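Local atomic coordinates of mandelate racemase/muconate lactonizing enzyme family protein (Azoarcus sp., PDB entry 2QDE), a protein that belongs to the enolase superfamily and pairs an N-terminal alpha/beta domain with a barrel domain that holds a barium ion in this model. Residues S64-S67 with M68-F72; G198-Y202 with D203-T207. One frame throughout, in Å; residues are numbered along the deposited sequence.

Contact 1: residues S64-S67 with M68-F72; sequences SITS and MICDF
S67 and D71 are doubly linked across one turn of helix 62-78, in the N-terminal domain of this enolase-superfamily fold. The backbone N of D71 donates to S67 O at 2.7 Å, and S67 OG donates to D71 OD2 at 2.8 Å. The hydroxyl reaches its acceptor because OG stands opposite the backbone N (chi1 -178°); it meets the carboxylate on the anti lone pair of OD2, away from OD1. Two residues earlier in the same helix, the side chains of I65 and I69 run side by side in the same direction, with I65 CG2 3.6 Å from I69 CD1. C70 SG, held beside its own backbone N (chi1 -66°), lies 3.4 Å from T66 O, whose hydrogen-bond donor is C70 N. Further out, D71 OD1 forms a salt bridge with R385, so the two carboxylate oxygens have separate partners, which should restrict the rotation of the group. Packing of I69 on V8 and V10 lays the helix against strand 5-15, while contacts from I65 to A103 and from I69 to V107 join it to helix 101-119. T61 of the second subunit makes a weak hydrogen bond to S67 OG. The helix has a wider, pi-type turn at 68-72. There the bond from F72 N to M68 O is weak, at 3.2 Å, and S67 O lies at the edge of the F72 ring, 4.0 Å from CD2.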
# COMPACT_ATOMS: atom_id res chain seq x y z
N SER A 64 -22.04 26.79 24.99
CA SER A 64 -20.91 26.68 24.07
C SER A 64 -21.13 27.61 22.89
O SER A 64 -20.31 28.46 22.58
CB SER A 64 -20.80 25.27 23.48
OG SER A 64 -20.40 24.34 24.44
N ILE A 65 -22.25 27.40 22.22
CA ILE A 65 -22.61 28.17 21.06
C ILE A 65 -22.74 29.66 21.37
O ILE A 65 -22.24 30.51 20.63
CB ILE A 65 -23.93 27.64 20.47
CG1 ILE A 65 -23.75 26.17 20.08
CG2 ILE A 65 -24.35 28.48 19.26
CD1 ILE A 65 -25.04 25.44 19.75
N THR A 66 -23.40 29.98 22.48
CA THR A 66 -23.59 31.37 22.85
C THR A 66 -22.26 32.08 23.08
O THR A 66 -22.06 33.20 22.61
CB THR A 66 -24.47 31.49 24.11
OG1 THR A 66 -25.78 30.99 23.83
CG2 THR A 66 -24.58 32.95 24.55
N SER A 67 -21.35 31.43 23.79
CA SER A 67 -20.07 32.05 24.07
C SER A 67 -19.21 32.18 22.81
O SER A 67 -18.66 33.25 22.54
CB SER A 67 -19.30 31.27 25.13
OG SER A 67 -18.08 31.92 25.41
N MET A 68 -19.08 31.11 22.04
CA MET A 68 -18.25 31.20 20.85
C MET A 68 -18.77 32.27 19.89
O MET A 68 -17.99 33.04 19.34
CB MET A 68 -18.16 29.85 20.13
CG MET A 68 -17.07 29.83 19.05
SD MET A 68 -15.43 30.29 19.69
CE MET A 68 -15.12 28.99 20.79
N ILE A 69 -20.08 32.33 19.71
CA ILE A 69 -20.65 33.33 18.80
C ILE A 69 -20.52 34.75 19.36
O ILE A 69 -20.09 35.66 18.65
CB ILE A 69 -22.14 33.05 18.52
CG1 ILE A 69 -22.28 31.76 17.69
CG2 ILE A 69 -22.77 34.22 17.77
CD1 ILE A 69 -23.71 31.43 17.32
N CYS A 70 -20.87 34.94 20.62
CA CYS A 70 -20.82 36.26 21.23
C CYS A 70 -19.45 36.77 21.67
O CYS A 70 -19.12 37.93 21.45
CB CYS A 70 -21.79 36.31 22.40
SG CYS A 70 -23.51 36.18 21.86
N ASP A 71 -18.65 35.90 22.28
CA ASP A 71 -17.33 36.30 22.76
C ASP A 71 -16.23 36.27 21.71
O ASP A 71 -15.18 36.88 21.90
CB ASP A 71 -16.90 35.43 23.95
CG ASP A 71 -17.75 35.66 25.18
OD1 ASP A 71 -17.90 36.84 25.58
OD2 ASP A 71 -18.25 34.68 25.77
N PHE A 72 -16.47 35.57 20.61
CA PHE A 72 -15.46 35.45 19.56
C PHE A 72 -15.92 35.82 18.15
O PHE A 72 -15.43 36.79 17.58
CB PHE A 72 -14.91 34.02 19.56
CG PHE A 72 -14.10 33.70 20.78
CD1 PHE A 72 -12.74 34.01 20.83
CD2 PHE A 72 -14.71 33.13 21.90
CE1 PHE A 72 -12.00 33.76 21.99
CE2 PHE A 72 -13.97 32.88 23.06
CZ PHE A 72 -12.62 33.19 23.10

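Contact 2: residues G198-Y202 with D203-T207; sequences GAWTY and DQALT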
# COMPACT_ATOMS: atom_id res chain seq x y z
N GLY A 198 -22.70 4.63 16.57
CA GLY A 198 -21.35 4.26 16.96
C GLY A 198 -21.13 3.64 18.33
O GLY A 198 -20.03 3.71 18.88
N ALA A 199 -22.16 3.00 18.86
CA ALA A 199 -22.08 2.39 20.19
C ALA A 199 -21.44 1.00 20.29
O ALA A 199 -21.27 0.49 21.39
CB ALA A 199 -23.48 2.35 20.82
N TRP A 200 -21.06 0.40 19.16
CA TRP A 200 -20.49 -0.95 19.21
C TRP A 200 -18.98 -1.13 19.15
O TRP A 200 -18.26 -0.36 18.51
CB TRP A 200 -21.09 -1.82 18.11
CG TRP A 200 -22.55 -2.13 18.29
CD1 TRP A 200 -23.26 -2.08 19.45
CD2 TRP A 200 -23.46 -2.57 17.27
NE1 TRP A 200 -24.56 -2.45 19.22
CE2 TRP A 200 -24.71 -2.76 17.89
CE3 TRP A 200 -23.33 -2.82 15.90
CZ2 TRP A 200 -25.84 -3.19 17.18
CZ3 TRP A 200 -24.46 -3.25 15.19
CH2 TRP A 200 -25.70 -3.43 15.83
N THR A 201 -18.49 -2.16 19.84
CA THR A 201 -17.08 -2.51 19.79
C THR A 201 -17.10 -3.40 18.55
O THR A 201 -18.17 -3.85 18.12
CB THR A 201 -16.61 -3.34 21.03
OG1 THR A 201 -17.35 -4.57 21.10
CG2 THR A 201 -16.84 -2.55 22.32
N TYR A 202 -15.94 -3.68 17.95
CA TYR A 202 -15.93 -4.48 16.74
C TYR A 202 -16.67 -5.82 16.80
O TYR A 202 -17.47 -6.13 15.92
CB TYR A 202 -14.49 -4.72 16.29
CG TYR A 202 -14.41 -5.53 15.03
CD1 TYR A 202 -14.69 -4.95 13.79
CD2 TYR A 202 -14.12 -6.89 15.07
CE1 TYR A 202 -14.67 -5.72 12.61
CE2 TYR A 202 -14.10 -7.66 13.92
CZ TYR A 202 -14.37 -7.07 12.70
OH TYR A 202 -14.35 -7.86 11.58
N ASP A 203 -16.40 -6.62 17.84
CA ASP A 203 -17.04 -7.93 18.00
C ASP A 203 -18.56 -7.82 18.09
O ASP A 203 -19.28 -8.63 17.50
CB ASP A 203 -16.49 -8.65 19.24
CG ASP A 203 -16.66 -7.84 20.51
OD1 ASP A 203 -16.29 -6.64 20.49
OD2 ASP A 203 -17.13 -8.40 21.52
N GLN A 204 -19.05 -6.84 18.84
CA GLN A 204 -20.49 -6.62 18.97
C GLN A 204 -21.10 -6.41 17.59
O GLN A 204 -22.12 -7.00 17.25
CB GLN A 204 -20.78 -5.37 19.81
CG GLN A 204 -20.85 -5.56 21.31
CD GLN A 204 -21.25 -4.27 22.02
OE1 GLN A 204 -20.62 -3.23 21.83
NE2 GLN A 204 -22.31 -4.33 22.83
N ALA A 205 -20.46 -5.55 16.79
CA ALA A 205 -20.95 -5.24 15.45
C ALA A 205 -21.06 -6.48 14.58
O ALA A 205 -22.09 -6.74 13.98
CB ALA A 205 -20.04 -4.20 14.79
N LEU A 206 -19.98 -7.26 14.53
CA LEU A 206 -19.96 -8.46 13.72
C LEU A 206 -21.11 -9.42 14.09
O LEU A 206 -21.89 -9.84 13.23
CB LEU A 206 -18.60 -9.16 13.89
CG LEU A 206 -18.19 -10.19 12.85
CD1 LEU A 206 -18.51 -9.67 11.46
CD2 LEU A 206 -16.70 -10.49 12.99
N THR A 207 -21.23 -9.73 15.37
CA THR A 207 -22.27 -10.64 15.84
C THR A 207 -23.70 -10.17 15.59
O THR A 207 -24.53 -10.92 15.08
CB THR A 207 -22.13 -10.90 17.35
OG1 THR A 207 -20.83 -11.43 17.63
CG2 THR A 207 -23.18 -11.91 17.81
O HOH W 1 -20.24 -0.93 23.21
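T201 is the N-cap of helix 202-212 in the barrel domain, and Q204, at N3, supplies one half of a capping box. T201 N donates to Q204 OE1 at 3.1 Å, in the amide carbonyl plane and on a lone pair, with an N-H...O angle of 161°. With chi1 at -87° (CG beside the backbone N) the Q204 chain heads back to the helix start; extension beyond CG gives the reach. A water donates to the same OE1 at 2.7 Å and, at a short 2.5 Å not to be pressed, to A199 O, bridging the preceding loop to the cap. T201 OG1 points at D203 OD1, but their 2.4 Å separation is too short to be taken as accurate. The W200 ring brings CE3 to 3.4 Å from A205 CA and packs on P223. Y202 and L206 run in the same direction, with CE2 of Y202 4.0 Å from CD2 of L206; the Y202 hydroxyl bonds to D265 of the third subunit. With two donors converging on OE1, the amide orientation is well defined, and the N-H of T201, which precedes the helical hydrogen-bond pattern, is satisfied by a side chain.

Overall arrangement
Contact 1 and contact 2 belong to different domains and do not touch: their centres are 37 Å apart and their nearest atoms about 21 Å. Contact 1 sits in a helix laid against the antiparallel sheet of the N-terminal domain. Contact 2 lies where a barrel strand, 192-195, passes through a loop into its helix, and is close to the metal site without contributing a ligand. Residues 198-202 begin directly after the barium ligand N197, itself two residues beyond the ligand D195, and the A199 side chain is about 10 Å from the ion; E221 and D246 complete the site. Both contacts also meet other chains, contact 1 the second subunit and contact 2 the third.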